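Local coordinates for protein glycoside Hydrolase Family 43_12 (Metagenome, PDB 7JVH) that is a gut-metagenome glycoside hydrolase of family 43, subfamily 12, that probably cleaves arabinose- or xylose-containing plant polysaccharides or their fragments, at residues Leu110-Pro124 with Phe135-Gly147. Residues are numbered along the deposited sequence; the frame is centred on the assembly and turned at random.
Sequences LDPTTCGISAGIYAP and FYMITTEFCAPCG
F142 turns the edge of its ring onto the face of Y122: the planes stand at 81°, the centroids lie 4.9 Å apart, and CD2 of F142 sits over the middle of the tyrosine ring. The phenol is fixed by its own segment, Y122 OH donating to S118 O at 2.8 Å. Replacing Y122 by an alanine is likely to cost the F142 edge its aromatic platform, leaving that ring less restrained though T140 CG2 still covers one face, and to deprive S118 O of the phenol. Beside the ring pair the backbones run antiparallel. G120 and F142 exchange N-H···O bonds, and Y122 N reaches T140 O at 3.0 Å.

The tight part lies on the buried side. There E141, with CG anti to the backbone N (chi1 170°) and the chain extended to CG and CD, brings OE1 up against two neighbouring methyls, L110 CD1 (3.2 Å) and I121 CD1 (3.3 Å). C143 SG packs on the same L110 methyl (3.6 Å), and C115 SG rests against C143 CB. The ring pair belongs to the more open side, F142 being exposed and Y122 partly so. Sparser still is the edge where exposed A144 and P145 border partly exposed D111, held chiefly by D111 N to A144 O (3.0 Å, 162° at the hydrogen).

The contact forms the open end of the hairpin 120-129/134-142, part of one four-stranded antiparallel blade of the five-bladed beta-propeller of family 43. Strand 148-154 flanks the second strand, with N149 receiving T140 OG1; F556, from the C-terminal region, meets Y122 edge-to-face.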
# COMPACT_ATOMS: atom_id res chain seq x y z
N LEU A 110 -8.30 -13.70 4.35
CA LEU A 110 -6.97 -13.23 4.77
C LEU A 110 -6.88 -13.23 6.29
O LEU A 110 -7.66 -12.56 6.97
CB LEU A 110 -6.73 -11.82 4.22
CG LEU A 110 -5.53 -11.00 4.68
CD1 LEU A 110 -4.20 -11.63 4.29
CD2 LEU A 110 -5.62 -9.60 4.10
N ASP A 111 -5.91 -14.00 6.81
CA ASP A 111 -5.72 -14.19 8.24
C ASP A 111 -4.24 -14.03 8.54
O ASP A 111 -3.51 -15.03 8.63
CB ASP A 111 -6.22 -15.58 8.65
CG ASP A 111 -5.99 -15.90 10.11
OD1 ASP A 111 -5.63 -14.99 10.87
OD2 ASP A 111 -6.16 -17.07 10.51
N PRO A 112 -3.74 -12.78 8.70
CA PRO A 112 -2.31 -12.53 8.78
C PRO A 112 -1.71 -12.56 10.20
O PRO A 112 -0.67 -11.95 10.42
CB PRO A 112 -2.20 -11.12 8.17
CG PRO A 112 -3.53 -10.46 8.45
CD PRO A 112 -4.53 -11.54 8.79
N THR A 113 -2.36 -13.29 11.12
CA THR A 113 -1.92 -13.46 12.51
C THR A 113 -0.40 -13.46 12.68
O THR A 113 0.11 -12.68 13.45
CB THR A 113 -2.50 -14.76 13.09
OG1 THR A 113 -3.89 -14.83 12.79
CG2 THR A 113 -2.32 -14.85 14.59
N THR A 114 0.29 -14.33 11.94
CA THR A 114 1.74 -14.51 12.03
C THR A 114 2.49 -14.20 10.72
O THR A 114 3.62 -14.68 10.51
CB THR A 114 2.13 -15.93 12.52
OG1 THR A 114 1.76 -16.90 11.54
CG2 THR A 114 1.43 -16.26 13.80
N CYS A 115 1.89 -13.36 9.88
CA CYS A 115 2.44 -12.94 8.60
C CYS A 115 3.68 -12.08 8.78
O CYS A 115 3.70 -11.18 9.61
CB CYS A 115 1.37 -12.15 7.86
SG CYS A 115 1.72 -11.73 6.13
N GLY A 116 4.72 -12.36 7.99
CA GLY A 116 5.89 -11.53 7.91
C GLY A 116 5.56 -10.17 7.29
O GLY A 116 4.73 -10.06 6.36
N ILE A 117 6.23 -9.13 7.81
CA ILE A 117 5.99 -7.75 7.44
C ILE A 117 6.09 -7.52 5.93
O ILE A 117 5.36 -6.68 5.39
CB ILE A 117 6.95 -6.81 8.18
CG1 ILE A 117 6.44 -5.38 8.15
CG2 ILE A 117 8.37 -6.92 7.63
CD1 ILE A 117 5.22 -5.14 9.00
N SER A 118 6.97 -8.27 5.26
CA SER A 118 7.16 -8.19 3.82
C SER A 118 6.66 -9.45 3.10
O SER A 118 7.21 -9.85 2.07
CB SER A 118 8.63 -7.93 3.53
OG SER A 118 9.42 -9.05 3.82
N ALA A 119 5.61 -10.06 3.66
CA ALA A 119 4.92 -11.19 3.06
C ALA A 119 3.46 -10.76 2.82
O ALA A 119 3.22 -9.63 2.44
CB ALA A 119 5.02 -12.42 3.98
N GLY A 120 2.50 -11.66 3.05
CA GLY A 120 1.09 -11.35 2.93
C GLY A 120 0.69 -11.11 1.48
O GLY A 120 1.08 -11.85 0.57
N ILE A 121 -0.08 -10.04 1.27
CA ILE A 121 -0.69 -9.74 -0.04
C ILE A 121 0.27 -8.98 -0.96
O ILE A 121 0.55 -7.80 -0.75
CB ILE A 121 -1.98 -8.93 0.12
CG1 ILE A 121 -2.99 -9.68 0.99
CG2 ILE A 121 -2.56 -8.62 -1.24
CD1 ILE A 121 -3.43 -11.02 0.45
N TYR A 122 0.76 -9.67 -1.99
CA TYR A 122 1.64 -9.09 -3.01
C TYR A 122 0.79 -8.38 -4.11
O TYR A 122 -0.41 -8.13 -3.93
CB TYR A 122 2.57 -10.18 -3.58
CG TYR A 122 3.82 -10.40 -2.74
CD1 TYR A 122 3.79 -10.27 -1.33
CD2 TYR A 122 5.02 -10.77 -3.33
CE1 TYR A 122 4.93 -10.48 -0.57
CE2 TYR A 122 6.17 -10.95 -2.56
CZ TYR A 122 6.11 -10.81 -1.18
OH TYR A 122 7.25 -10.98 -0.44
N ALA A 123 1.44 -8.02 -5.22
CA ALA A 123 0.80 -7.29 -6.32
C ALA A 123 -0.60 -7.80 -6.65
O ALA A 123 -0.78 -8.96 -6.97
CB ALA A 123 1.67 -7.32 -7.55
N PRO A 124 -1.63 -6.95 -6.55
CA PRO A 124 -2.97 -7.30 -7.00
C PRO A 124 -3.16 -7.03 -8.50
O PRO A 124 -2.49 -6.15 -9.05
CB PRO A 124 -3.85 -6.34 -6.19
CG PRO A 124 -3.02 -5.13 -6.05
CD PRO A 124 -1.59 -5.61 -5.92
N PHE A 135 -16.47 -9.50 -11.87
CA PHE A 135 -15.20 -8.94 -11.42
C PHE A 135 -14.30 -10.03 -10.81
O PHE A 135 -14.78 -11.04 -10.29
CB PHE A 135 -15.44 -7.82 -10.40
CG PHE A 135 -16.05 -6.57 -11.00
CD1 PHE A 135 -17.44 -6.46 -11.16
CD2 PHE A 135 -15.26 -5.50 -11.38
CE1 PHE A 135 -18.00 -5.32 -11.70
CE2 PHE A 135 -15.81 -4.36 -11.92
CZ PHE A 135 -17.19 -4.27 -12.08
N TYR A 136 -12.99 -9.79 -10.88
CA TYR A 136 -11.94 -10.71 -10.44
C TYR A 136 -10.83 -9.91 -9.75
O TYR A 136 -10.32 -8.94 -10.31
CB TYR A 136 -11.34 -11.43 -11.65
CG TYR A 136 -12.26 -12.45 -12.30
CD1 TYR A 136 -13.14 -12.08 -13.32
CD2 TYR A 136 -12.22 -13.78 -11.91
CE1 TYR A 136 -13.98 -13.01 -13.91
CE2 TYR A 136 -13.05 -14.73 -12.51
CZ TYR A 136 -13.93 -14.34 -13.50
OH TYR A 136 -14.75 -15.26 -14.10
N MSE A 137 -10.48 -10.31 -8.53
CA MSE A 137 -9.29 -9.80 -7.87
C MSE A 137 -8.34 -10.98 -7.64
O MSE A 137 -8.63 -11.86 -6.83
CB MSE A 137 -9.67 -9.12 -6.55
CG MSE A 137 -8.64 -8.14 -6.03
SE MSE A 137 -7.02 -9.04 -5.40
CE MSE A 137 -5.79 -8.57 -6.78
N ILE A 138 -7.22 -10.99 -8.37
CA ILE A 138 -6.27 -12.08 -8.32
C ILE A 138 -4.90 -11.61 -7.80
O ILE A 138 -4.36 -10.61 -8.26
CB ILE A 138 -6.14 -12.77 -9.70
CG1 ILE A 138 -5.34 -14.07 -9.59
CG2 ILE A 138 -5.48 -11.85 -10.72
CD1 ILE A 138 -5.30 -14.86 -10.89
N THR A 139 -4.33 -12.38 -6.87
CA THR A 139 -3.08 -12.02 -6.19
C THR A 139 -2.36 -13.24 -5.60
O THR A 139 -2.84 -14.37 -5.71
CB THR A 139 -3.39 -11.01 -5.06
OG1 THR A 139 -2.17 -10.51 -4.52
CG2 THR A 139 -4.22 -11.63 -3.97
N THR A 140 -1.19 -12.99 -4.99
CA THR A 140 -0.46 -13.99 -4.22
C THR A 140 -0.55 -13.61 -2.73
O THR A 140 -0.23 -12.49 -2.33
CB THR A 140 1.02 -14.05 -4.62
OG1 THR A 140 1.13 -14.09 -6.04
CG2 THR A 140 1.68 -15.29 -4.08
N GLU A 141 -1.02 -14.57 -1.93
CA GLU A 141 -1.22 -14.38 -0.50
C GLU A 141 -0.25 -15.28 0.26
O GLU A 141 -0.54 -16.42 0.51
CB GLU A 141 -2.69 -14.69 -0.13
CG GLU A 141 -2.98 -14.76 1.37
CD GLU A 141 -4.45 -14.68 1.70
OE1 GLU A 141 -4.95 -13.58 1.85
OE2 GLU A 141 -5.11 -15.73 1.80
N PHE A 142 0.92 -14.72 0.61
CA PHE A 142 1.98 -15.39 1.35
C PHE A 142 1.71 -15.32 2.83
O PHE A 142 2.47 -14.73 3.58
CB PHE A 142 3.36 -14.77 1.03
CG PHE A 142 3.88 -15.11 -0.34
CD1 PHE A 142 4.01 -16.45 -0.75
CD2 PHE A 142 4.27 -14.11 -1.23
CE1 PHE A 142 4.51 -16.76 -2.00
CE2 PHE A 142 4.78 -14.44 -2.49
CZ PHE A 142 4.90 -15.76 -2.87
N CYS A 143 0.58 -15.92 3.23
CA CYS A 143 0.17 -16.12 4.61
C CYS A 143 -1.15 -16.90 4.53
O CYS A 143 -1.62 -17.18 3.44
CB CYS A 143 0.03 -14.79 5.38
SG CYS A 143 -1.46 -13.79 5.07
N ALA A 144 -1.71 -17.26 5.69
CA ALA A 144 -2.98 -17.99 5.76
C ALA A 144 -4.14 -17.12 5.27
O ALA A 144 -4.05 -15.89 5.34
CB ALA A 144 -3.22 -18.47 7.18
N PRO A 145 -5.26 -17.68 4.75
CA PRO A 145 -5.43 -19.14 4.59
C PRO A 145 -4.78 -19.80 3.36
O PRO A 145 -4.65 -21.01 3.35
CB PRO A 145 -6.96 -19.27 4.44
CG PRO A 145 -7.38 -17.98 3.80
CD PRO A 145 -6.46 -16.93 4.36
N CYS A 146 -4.38 -19.02 2.36
CA CYS A 146 -4.03 -19.54 1.03
C CYS A 146 -2.56 -19.93 0.84
O CYS A 146 -2.27 -20.91 0.19
CB CYS A 146 -4.42 -18.52 -0.05
SG CYS A 146 -6.21 -18.33 -0.24
N GLY A 147 -1.64 -19.13 1.37
CA GLY A 147 -0.22 -19.38 1.21
C GLY A 147 0.13 -19.58 -0.24
O GLY A 147 0.80 -20.53 -0.57